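Long-range contacts in gamma-glutamyltransferase 1 Threonine peptidase. MEROPS family T03 (PDB 7D9E), which probably transfers the gamma-glutamyl group of donors such as glutamine to water or an acceptor amine, as gamma-glutamyltranspeptidases of the Ntn-hydrolase clan do: residues P35-I46 with A59-Y68; Q277-D288 with Y336-P346. One frame throughout, in Å; residues are numbered along the deposited sequence.

Interaction 1: P35-I46 with A59-Y68; sequences PDQYGAKVAAEI and ATAFTLAVTY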
loop_
_atom_site.group_PDB
_atom_site.type_symbol
_atom_site.label_atom_id
_atom_site.label_comp_id
_atom_site.label_asym_id
_atom_site.label_seq_id
_atom_site.Cartn_x
_atom_site.Cartn_y
_atom_site.Cartn_z
ATOM N N PRO A 35 7.343 8.723 -5.329
ATOM C CA PRO A 35 8.194 8.525 -4.144
ATOM C C PRO A 35 9.665 8.734 -4.384
ATOM O O PRO A 35 10.433 8.706 -3.409
ATOM C CB PRO A 35 7.904 7.082 -3.746
ATOM C CG PRO A 35 7.595 6.402 -5.060
ATOM C CD PRO A 35 6.777 7.450 -5.818
ATOM N N ASP A 36 10.091 8.964 -5.626
ATOM C CA ASP A 36 11.450 9.420 -5.875
ATOM C C ASP A 36 11.489 10.286 -7.124
ATOM O O ASP A 36 10.490 10.436 -7.838
ATOM C CB ASP A 36 12.483 8.279 -5.906
ATOM C CG ASP A 36 12.424 7.409 -7.164
ATOM O OD1 ASP A 36 11.835 7.823 -8.194
ATOM O OD2 ASP A 36 13.025 6.307 -7.135
ATOM N N GLN A 37 12.661 10.868 -7.363
ATOM C CA GLN A 37 12.827 11.835 -8.441
ATOM C C GLN A 37 12.702 11.188 -9.813
ATOM O O GLN A 37 12.350 11.861 -10.784
ATOM C CB GLN A 37 14.189 12.515 -8.338
ATOM C CG GLN A 37 15.348 11.527 -8.449
ATOM C CD GLN A 37 16.694 12.188 -8.370
ATOM O OE1 GLN A 37 17.517 11.842 -7.517
ATOM N NE2 GLN A 37 16.963 13.090 -9.292
ATOM N N TYR A 38 13.017 9.898 -9.913
ATOM C CA TYR A 38 12.995 9.199 -11.197
ATOM C C TYR A 38 11.584 8.873 -11.635
ATOM O O TYR A 38 11.233 9.087 -12.800
ATOM C CB TYR A 38 13.833 7.933 -11.057
ATOM C CG TYR A 38 15.233 8.231 -10.570
ATOM C CD1 TYR A 38 16.118 8.947 -11.365
ATOM C CD2 TYR A 38 15.660 7.824 -9.307
ATOM C CE1 TYR A 38 17.412 9.228 -10.928
ATOM C CE2 TYR A 38 16.942 8.122 -8.857
ATOM C CZ TYR A 38 17.804 8.818 -9.677
ATOM O OH TYR A 38 19.094 9.113 -9.267
ATOM N N GLY A 39 10.748 8.382 -10.722
ATOM C CA GLY A 39 9.351 8.188 -11.061
ATOM C C GLY A 39 8.672 9.487 -11.449
ATOM O O GLY A 39 7.846 9.519 -12.369
ATOM N N ALA A 40 9.008 10.574 -10.749
ATOM C CA ALA A 40 8.436 11.878 -11.063
ATOM C C ALA A 40 8.851 12.339 -12.455
ATOM O O ALA A 40 8.009 12.787 -13.246
ATOM C CB ALA A 40 8.852 12.905 -10.009
ATOM N N LYS A 41 10.151 12.250 -12.765
ATOM C CA LYS A 41 10.641 12.702 -14.064
ATOM C C LYS A 41 9.987 11.922 -15.195
ATOM O O LYS A 41 9.585 12.502 -16.215
ATOM C CB LYS A 41 12.168 12.525 -14.129
ATOM C CG LYS A 41 12.783 12.848 -15.491
ATOM C CD LYS A 41 14.286 12.606 -15.523
ATOM N N VAL A 42 9.860 10.605 -15.030
ATOM C CA VAL A 42 9.294 9.777 -16.086
ATOM C C VAL A 42 7.823 10.102 -16.288
ATOM O O VAL A 42 7.364 10.287 -17.420
ATOM C CB VAL A 42 9.509 8.290 -15.770
ATOM C CG1 VAL A 42 8.744 7.408 -16.723
ATOM C CG2 VAL A 42 10.995 7.968 -15.827
ATOM N N ALA A 43 7.049 10.131 -15.200
ATOM C CA ALA A 43 5.634 10.455 -15.335
ATOM C C ALA A 43 5.458 11.790 -16.037
ATOM O O ALA A 43 4.585 11.942 -16.899
ATOM C CB ALA A 43 4.963 10.507 -13.965
ATOM N N ALA A 44 6.276 12.770 -15.673
ATOM C CA ALA A 44 6.140 14.098 -16.257
ATOM C C ALA A 44 6.477 14.082 -17.741
ATOM O O ALA A 44 5.812 14.751 -18.537
ATOM C CB ALA A 44 7.023 15.081 -15.494
ATOM N N GLU A 45 7.505 13.324 -18.131
ATOM C CA GLU A 45 7.848 13.213 -19.546
ATOM C C GLU A 45 6.707 12.599 -20.339
ATOM O O GLU A 45 6.407 13.045 -21.451
ATOM C CB GLU A 45 9.098 12.351 -19.710
ATOM C CG GLU A 45 10.398 13.125 -19.643
ATOM C CD GLU A 45 11.614 12.219 -19.628
ATOM O OE1 GLU A 45 11.452 10.992 -19.818
ATOM O OE2 GLU A 45 12.736 12.736 -19.440
ATOM N N ILE A 46 6.068 11.563 -19.788
ATOM C CA ILE A 46 4.942 10.928 -20.470
ATOM C C ILE A 46 3.790 11.914 -20.629
ATOM O O ILE A 46 3.209 12.051 -21.710
ATOM C CB ILE A 46 4.497 9.661 -19.717
ATOM C CG1 ILE A 46 5.612 8.616 -19.679
ATOM C CG2 ILE A 46 3.237 9.091 -20.372
ATOM C CD1 ILE A 46 6.169 8.255 -21.045
ATOM N N ALA A 59 4.529 3.706 -17.093
ATOM C CA ALA A 59 5.948 4.028 -17.186
ATOM C C ALA A 59 6.541 4.231 -15.796
ATOM O O ALA A 59 7.660 3.784 -15.519
ATOM C CB ALA A 59 6.141 5.255 -18.076
ATOM N N THR A 60 5.786 4.881 -14.900
ATOM C CA THR A 60 6.282 5.164 -13.552
ATOM C C THR A 60 6.442 3.885 -12.736
ATOM O O THR A 60 7.458 3.693 -12.051
ATOM C CB THR A 60 5.310 6.129 -12.872
ATOM O OG1 THR A 60 5.268 7.361 -13.603
ATOM C CG2 THR A 60 5.740 6.404 -11.426
ATOM N N ALA A 61 5.464 2.985 -12.818
ATOM C CA ALA A 61 5.534 1.746 -12.056
ATOM C C ALA A 61 6.716 0.894 -12.487
ATOM O O ALA A 61 7.389 0.290 -11.648
ATOM C CB ALA A 61 4.233 0.966 -12.207
ATOM N N PHE A 62 6.996 0.824 -13.796
ATOM C CA PHE A 62 8.185 0.069 -14.193
ATOM C C PHE A 62 9.458 0.800 -13.793
ATOM O O PHE A 62 10.448 0.157 -13.416
ATOM C CB PHE A 62 8.159 -0.255 -15.684
ATOM C CG PHE A 62 7.242 -1.395 -16.047
ATOM C CD1 PHE A 62 7.515 -2.682 -15.637
ATOM C CD2 PHE A 62 6.111 -1.164 -16.814
ATOM C CE1 PHE A 62 6.674 -3.749 -16.004
ATOM C CE2 PHE A 62 5.268 -2.217 -17.186
ATOM C CZ PHE A 62 5.538 -3.496 -16.755
ATOM N N THR A 63 9.448 2.141 -13.822
ATOM C CA THR A 63 10.631 2.895 -13.399
ATOM C C THR A 63 10.964 2.609 -11.944
ATOM O O THR A 63 12.121 2.318 -11.608
ATOM C CB THR A 63 10.426 4.394 -13.615
ATOM O OG1 THR A 63 10.416 4.666 -15.021
ATOM C CG2 THR A 63 11.569 5.191 -13.013
ATOM N N LEU A 64 9.956 2.653 -11.068
ATOM C CA LEU A 64 10.204 2.405 -9.654
ATOM C C LEU A 64 10.573 0.953 -9.364
ATOM O O LEU A 64 11.215 0.684 -8.340
ATOM C CB LEU A 64 8.990 2.836 -8.840
ATOM C CG LEU A 64 8.638 4.322 -8.929
ATOM C CD1 LEU A 64 7.270 4.628 -8.300
ATOM C CD2 LEU A 64 9.719 5.161 -8.270
ATOM N N ALA A 65 10.188 0.013 -10.236
ATOM C CA ALA A 65 10.646 -1.364 -10.120
ATOM C C ALA A 65 12.155 -1.466 -10.300
ATOM O O ALA A 65 12.764 -2.458 -9.868
ATOM C CB ALA A 65 9.914 -2.220 -11.147
ATOM N N VAL A 66 12.764 -0.451 -10.914
ATOM C CA VAL A 66 14.207 -0.340 -11.034
ATOM C C VAL A 66 14.798 0.524 -9.924
ATOM O O VAL A 66 15.744 0.117 -9.245
ATOM C CB VAL A 66 14.580 0.219 -12.423
ATOM C CG1 VAL A 66 16.089 0.373 -12.531
ATOM C CG2 VAL A 66 14.037 -0.667 -13.530
ATOM N N THR A 67 14.257 1.725 -9.725
ATOM C CA THR A 67 14.886 2.717 -8.864
ATOM C C THR A 67 14.461 2.637 -7.409
ATOM O O THR A 67 15.121 3.259 -6.571
ATOM C CB THR A 67 14.635 4.143 -9.386
ATOM O OG1 THR A 67 13.244 4.467 -9.251
ATOM C CG2 THR A 67 15.067 4.263 -10.845
ATOM N N TYR A 68 13.395 1.884 -7.086
ATOM C CA TYR A 68 12.942 1.970 -5.707
ATOM C C TYR A 68 12.713 0.445 -5.396
ATOM O O TYR A 68 11.612 0.053 -4.996
ATOM C CB TYR A 68 11.619 2.655 -5.677
ATOM C CG TYR A 68 11.189 3.306 -4.374
ATOM C CD1 TYR A 68 11.584 4.602 -4.130
ATOM C CD2 TYR A 68 10.621 2.619 -3.337
ATOM C CE1 TYR A 68 11.235 5.265 -2.985
ATOM C CE2 TYR A 68 10.307 3.270 -2.134
ATOM C CZ TYR A 68 10.634 4.595 -1.978
ATOM O OH TYR A 68 10.369 5.296 -0.818
HETATM O O HOH W 1 10.120 8.156 -0.806
HETATM O O HOH W 2 15.047 5.765 -5.455
#

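Interaction 2: Q277-D288 with Y336-P346; sequences QLIGIKEQRAAD and YIAKRAGEVNP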
loop_
_atom_site.group_PDB
_atom_site.type_symbol
_atom_site.label_atom_id
_atom_site.label_comp_id
_atom_site.label_asym_id
_atom_site.label_seq_id
_atom_site.Cartn_x
_atom_site.Cartn_y
_atom_site.Cartn_z
ATOM N N GLN A 277 -15.681 3.279 7.958
ATOM C CA GLN A 277 -15.972 3.310 9.387
ATOM C C GLN A 277 -15.312 4.502 10.071
ATOM O O GLN A 277 -15.936 5.157 10.919
ATOM C CB GLN A 277 -15.526 2.004 10.037
ATOM C CG GLN A 277 -16.369 0.810 9.589
ATOM C CD GLN A 277 -15.982 -0.471 10.290
ATOM O OE1 GLN A 277 -14.966 -0.544 10.967
ATOM N NE2 GLN A 277 -16.794 -1.509 10.120
ATOM N N LEU A 278 -14.045 4.777 9.742
ATOM C CA LEU A 278 -13.337 5.889 10.380
ATOM C C LEU A 278 -14.027 7.212 10.076
ATOM O O LEU A 278 -14.293 8.021 10.982
ATOM C CB LEU A 278 -11.887 5.935 9.908
ATOM C CG LEU A 278 -10.992 4.813 10.431
ATOM C CD1 LEU A 278 -9.796 4.672 9.489
ATOM C CD2 LEU A 278 -10.529 4.994 11.863
ATOM N N ILE A 279 -14.325 7.454 8.796
ATOM C CA ILE A 279 -14.976 8.699 8.399
ATOM C C ILE A 279 -16.392 8.762 8.951
ATOM O O ILE A 279 -16.824 9.784 9.501
ATOM C CB ILE A 279 -14.946 8.850 6.866
ATOM C CG1 ILE A 279 -13.503 9.023 6.393
ATOM C CG2 ILE A 279 -15.842 9.982 6.409
ATOM C CD1 ILE A 279 -13.330 8.867 4.900
ATOM N N GLY A 280 -17.126 7.657 8.844
ATOM C CA GLY A 280 -18.503 7.665 9.284
ATOM C C GLY A 280 -18.627 7.880 10.775
ATOM O O GLY A 280 -19.509 8.606 11.241
ATOM N N ILE A 281 -17.754 7.238 11.544
ATOM C CA ILE A 281 -17.810 7.385 12.989
ATOM C C ILE A 281 -17.371 8.782 13.384
ATOM O O ILE A 281 -17.964 9.406 14.272
ATOM C CB ILE A 281 -16.963 6.302 13.671
ATOM C CG1 ILE A 281 -17.649 4.938 13.494
ATOM C CG2 ILE A 281 -16.772 6.629 15.147
ATOM C CD1 ILE A 281 -16.810 3.771 13.927
ATOM N N LYS A 282 -16.315 9.299 12.752
ATOM C CA LYS A 282 -15.885 10.650 13.103
ATOM C C LYS A 282 -16.993 11.661 12.841
ATOM O O LYS A 282 -17.201 12.593 13.634
ATOM C CB LYS A 282 -14.612 11.053 12.357
ATOM C CG LYS A 282 -14.201 12.485 12.654
ATOM C CD LYS A 282 -12.833 12.794 12.092
ATOM C CE LYS A 282 -12.264 14.051 12.737
ATOM N NZ LYS A 282 -13.161 15.212 12.492
ATOM N N GLU A 283 -17.717 11.503 11.726
ATOM C CA GLU A 283 -18.835 12.399 11.443
ATOM C C GLU A 283 -19.925 12.271 12.502
ATOM O O GLU A 283 -20.498 13.274 12.941
ATOM C CB GLU A 283 -19.400 12.136 10.048
ATOM C CG GLU A 283 -18.431 12.453 8.902
ATOM C CD GLU A 283 -18.344 13.931 8.542
ATOM O OE1 GLU A 283 -19.241 14.434 7.829
ATOM O OE2 GLU A 283 -17.354 14.580 8.942
ATOM N N GLN A 284 -20.234 11.034 12.913
ATOM C CA GLN A 284 -21.243 10.827 13.945
ATOM C C GLN A 284 -20.858 11.509 15.246
ATOM O O GLN A 284 -21.731 11.966 15.990
ATOM C CB GLN A 284 -21.403 9.325 14.183
ATOM C CG GLN A 284 -22.280 8.624 13.179
ATOM C CD GLN A 284 -23.620 9.295 12.997
ATOM O OE1 GLN A 284 -24.394 9.417 13.946
ATOM N NE2 GLN A 284 -23.887 9.769 11.785
ATOM N N ARG A 285 -19.560 11.576 15.539
ATOM C CA ARG A 285 -19.045 12.166 16.770
ATOM C C ARG A 285 -18.558 13.602 16.581
ATOM O O ARG A 285 -17.680 14.050 17.322
ATOM C CB ARG A 285 -17.933 11.294 17.368
ATOM C CG ARG A 285 -18.332 9.850 17.693
ATOM C CD ARG A 285 -19.566 9.792 18.588
ATOM N NE ARG A 285 -19.377 10.427 19.897
ATOM C CZ ARG A 285 -19.314 9.792 21.069
ATOM N NH1 ARG A 285 -19.467 8.475 21.158
ATOM N NH2 ARG A 285 -19.148 10.501 22.181
ATOM N N ALA A 286 -19.156 14.349 15.652
ATOM C CA ALA A 286 -18.682 15.698 15.367
ATOM C C ALA A 286 -18.737 16.587 16.601
ATOM O O ALA A 286 -17.867 17.442 16.791
ATOM C CB ALA A 286 -19.506 16.329 14.244
ATOM N N ALA A 287 -19.746 16.412 17.456
ATOM C CA ALA A 287 -19.822 17.287 18.624
ATOM C C ALA A 287 -18.614 17.102 19.540
ATOM O O ALA A 287 -18.176 18.065 20.187
ATOM C CB ALA A 287 -21.126 17.068 19.393
ATOM N N ASP A 288 -18.066 15.889 19.615
ATOM C CA ASP A 288 -16.908 15.627 20.461
ATOM C C ASP A 288 -15.612 16.158 19.864
ATOM O O ASP A 288 -14.668 16.427 20.614
ATOM C CB ASP A 288 -16.768 14.121 20.682
ATOM C CG ASP A 288 -17.945 13.537 21.431
ATOM O OD1 ASP A 288 -18.083 13.818 22.638
ATOM O OD2 ASP A 288 -18.736 12.805 20.795
ATOM N N TYR A 336 -25.234 0.734 11.512
ATOM C CA TYR A 336 -24.135 0.077 12.207
ATOM C C TYR A 336 -23.059 1.085 12.587
ATOM O O TYR A 336 -22.552 1.081 13.715
ATOM C CB TYR A 336 -23.571 -1.016 11.300
ATOM C CG TYR A 336 -22.360 -1.705 11.868
ATOM C CD1 TYR A 336 -22.491 -2.595 12.927
ATOM C CD2 TYR A 336 -21.105 -1.455 11.371
ATOM C CE1 TYR A 336 -21.409 -3.227 13.459
ATOM C CE2 TYR A 336 -19.990 -2.082 11.904
ATOM C CZ TYR A 336 -20.159 -2.971 12.947
ATOM O OH TYR A 336 -19.078 -3.609 13.490
ATOM N N ILE A 337 -22.680 1.947 11.647
ATOM C CA ILE A 337 -21.699 2.990 11.938
ATOM C C ILE A 337 -22.171 3.863 13.099
ATOM O O ILE A 337 -21.372 4.248 13.963
ATOM C CB ILE A 337 -21.411 3.795 10.660
ATOM C CG1 ILE A 337 -20.565 2.938 9.707
ATOM C CG2 ILE A 337 -20.725 5.118 11.006
ATOM C CD1 ILE A 337 -20.518 3.449 8.282
ATOM N N ALA A 338 -23.470 4.178 13.152
ATOM C CA ALA A 338 -23.975 4.954 14.282
ATOM C C ALA A 338 -23.833 4.180 15.590
ATOM O O ALA A 338 -23.465 4.754 16.622
ATOM C CB ALA A 338 -25.436 5.346 14.052
ATOM N N LYS A 339 -24.140 2.881 15.572
ATOM C CA LYS A 339 -24.007 2.073 16.782
ATOM C C LYS A 339 -22.561 2.029 17.263
ATOM O O LYS A 339 -22.281 2.207 18.454
ATOM C CB LYS A 339 -24.537 0.658 16.530
ATOM C CG LYS A 339 -24.515 -0.228 17.761
ATOM N N ARG A 340 -21.623 1.791 16.349
ATOM C CA ARG A 340 -20.222 1.714 16.749
ATOM C C ARG A 340 -19.717 3.067 17.224
ATOM O O ARG A 340 -18.901 3.138 18.149
ATOM C CB ARG A 340 -19.363 1.193 15.593
ATOM C CG ARG A 340 -19.728 -0.219 15.197
ATOM C CD ARG A 340 -19.341 -1.207 16.282
ATOM N NE ARG A 340 -17.997 -1.754 16.096
ATOM C CZ ARG A 340 -17.415 -2.602 16.937
ATOM N NH1 ARG A 340 -18.022 -2.966 18.059
ATOM N NH2 ARG A 340 -16.224 -3.098 16.646
ATOM N N ALA A 341 -20.189 4.151 16.599
ATOM C CA ALA A 341 -19.819 5.486 17.055
ATOM C C ALA A 341 -20.257 5.710 18.491
ATOM O O ALA A 341 -19.573 6.408 19.247
ATOM C CB ALA A 341 -20.454 6.543 16.160
ATOM N N GLY A 342 -21.391 5.133 18.884
ATOM C CA GLY A 342 -21.860 5.265 20.249
ATOM C C GLY A 342 -20.935 4.667 21.283
ATOM O O GLY A 342 -21.007 5.054 22.459
ATOM N N GLU A 343 -20.063 3.739 20.873
ATOM C CA GLU A 343 -19.143 3.089 21.795
ATOM C C GLU A 343 -17.951 3.969 22.140
ATOM O O GLU A 343 -17.295 3.734 23.162
ATOM C CB GLU A 343 -18.574 1.812 21.172
ATOM C CG GLU A 343 -19.588 0.726 20.875
ATOM C CD GLU A 343 -18.929 -0.549 20.373
ATOM O OE1 GLU A 343 -17.723 -0.787 20.670
ATOM O OE2 GLU A 343 -19.608 -1.310 19.661
ATOM N N VAL A 344 -17.642 4.950 21.291
ATOM C CA VAL A 344 -16.476 5.794 21.502
ATOM C C VAL A 344 -16.604 6.523 22.830
ATOM O O VAL A 344 -17.622 7.168 23.117
ATOM C CB VAL A 344 -16.336 6.782 20.336
ATOM C CG1 VAL A 344 -15.330 7.886 20.675
ATOM C CG2 VAL A 344 -15.919 6.039 19.076
ATOM N N ASN A 345 -15.556 6.433 23.644
ATOM C CA ASN A 345 -15.531 7.107 24.930
ATOM C C ASN A 345 -14.647 8.340 24.811
ATOM O O ASN A 345 -13.414 8.202 24.686
ATOM C CB ASN A 345 -15.005 6.157 26.004
ATOM C CG ASN A 345 -15.107 6.738 27.396
ATOM O OD1 ASN A 345 -15.111 7.954 27.569
ATOM N ND2 ASN A 345 -15.236 5.867 28.396
ATOM N N PRO A 346 -15.212 9.551 24.826
ATOM C CA PRO A 346 -14.399 10.744 24.558
ATOM C C PRO A 346 -13.486 11.125 25.703
ATOM O O PRO A 346 -12.602 11.963 25.502
ATOM C CB PRO A 346 -15.447 11.857 24.359
ATOM C CG PRO A 346 -16.725 11.149 24.127
ATOM C CD PRO A 346 -16.624 9.934 25.017
HETATM O O HOH W 3 -16.449 -0.999 13.687
#

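Interaction 1: P35-I46 with A59-Y68
Helices 37-48 and 53-67 pack here as a buried, nearly antiparallel pair, joined at one end by a bond from Thr67 to Asp36. The axes of 37-46 and 59-67 come within 8.6 Å of each other at 155°. The backbones are nearest where Gly39 meets Thr60, with CA atoms 5.0 Å apart. Leu64 CD2 lies over the Gly39 backbone, 4.1 Å from its CA atom. Asp36 is the N-cap of helix 37-48, and its two oxygens divide the work. OD1 caps Gly39 N at 2.8 Å, in a bond that is almost straight (174°). OD2 takes the hydroxyl of Thr67 on its syn lone pair, with OG1 2.8 Å away. Thr67 OG1 sits between the backbone N and the carbonyl carbon (chi1 68°), which turns it to the carboxylate. A water also donates to Asp36 OD2 and to Thr67 O, so OD2 has two partners while OD1 serves the cap. Beside it, Pro35 CG and Leu64 CD1 meet tip to tip at 3.7 Å. Pro35 CG lies over one face of the Tyr68 ring, and CB is 3.9 Å from CE1. A second water links Pro35 O to Tyr68 OH. The other end is mostly apolar. Val42 CG1 lies 3.6 Å from Ala59 CB, and Ile46 CG1 touches the same methyl. Thr63 OG1 lies alongside Val42 CG2 and bonds back to Ala59 O; Thr60 OG1, against Ala43 CB, bonds to Ala56 O. Thr2 and Tyr18 of the other chain pack on Pro35 and Leu64. The arrangement is an antiparallel helical hairpin with a capped helix start, and the Tyr68 side chain lies about 10 Å from the bound DON.

Interaction 2: Q277-D288 with Y336-P346
Ile281 packs against Ala341 at the centre of a crossed helix pair, formed by helices 271-284 and 334-343. The axes of 277-284 and 336-343 approach to 8.7 Å and cross at -66°. The tight part lies along Gly280, Ile281, Ile337 and Ala341. Ile337 CG2 rests on the backbone of Gly280, 3.5 Å from its carbonyl carbon. Ile281 CG2 touches Ala341 CB (3.8 Å), and its CD1 reaches the CB of Arg340. The branch CG2 is anti to the backbone N of Ile281 (chi1 -70° for CG1), which puts it on the Ala341 side. Val344 CG2 adds to this apolar patch, and Ile306 of helix 297-317 also touches Ile281. At one end the Gln277 amide nitrogen meets the edge of the Tyr336 ring, 3.7 Å from CE2. Gln277 NE2 and Tyr336 OH both bond to Asp313, and Gln277 NE2 also bonds to Leu331 O.

The solvent side, Gln284 along Ala338, is looser. Gln284 is exposed and bent at chi2; its CB lies 3.5 Å from Ala341 CB, and its CG skirts Ala338. Arg285 is a polar anchor at the far end. Its NE and NH2 both hold Asp288 OD2 from one face of the carboxylate, at 2.6 Å from NE. Val344 CG1 lies over one face of the guanidinium, toward its rim. Pro346 CG meets Arg285 NH2 and Asp288 OD1. Arg285 NH1 donates to Ala341 O at 2.8 Å (156°), on the opposite face of that carbonyl from Val344 N, and more weakly to Val344 O at 3.0 Å.

Interaction 1 closes before interaction 2 opens along the chain. Their centres are 40 Å apart, and their nearest atoms are about 22 Å apart, so they do not touch. They share no helix. Interaction 1 joins helices 37-48 and 53-67 near the start of the modelled chain. Interaction 2 joins helices 271-284 and 334-343 near its end. The four-stranded antiparallel sheet, strands 77-84 to 260-264, falls between them in sequence. Interaction 1 is the more buried and lies nearer the chain centre, about 16 Å against 28 Å. It lies at the interface with the second chain. In interaction 2 that chain reaches Leu278, Ile279 and Lys282, which do not touch 336-346.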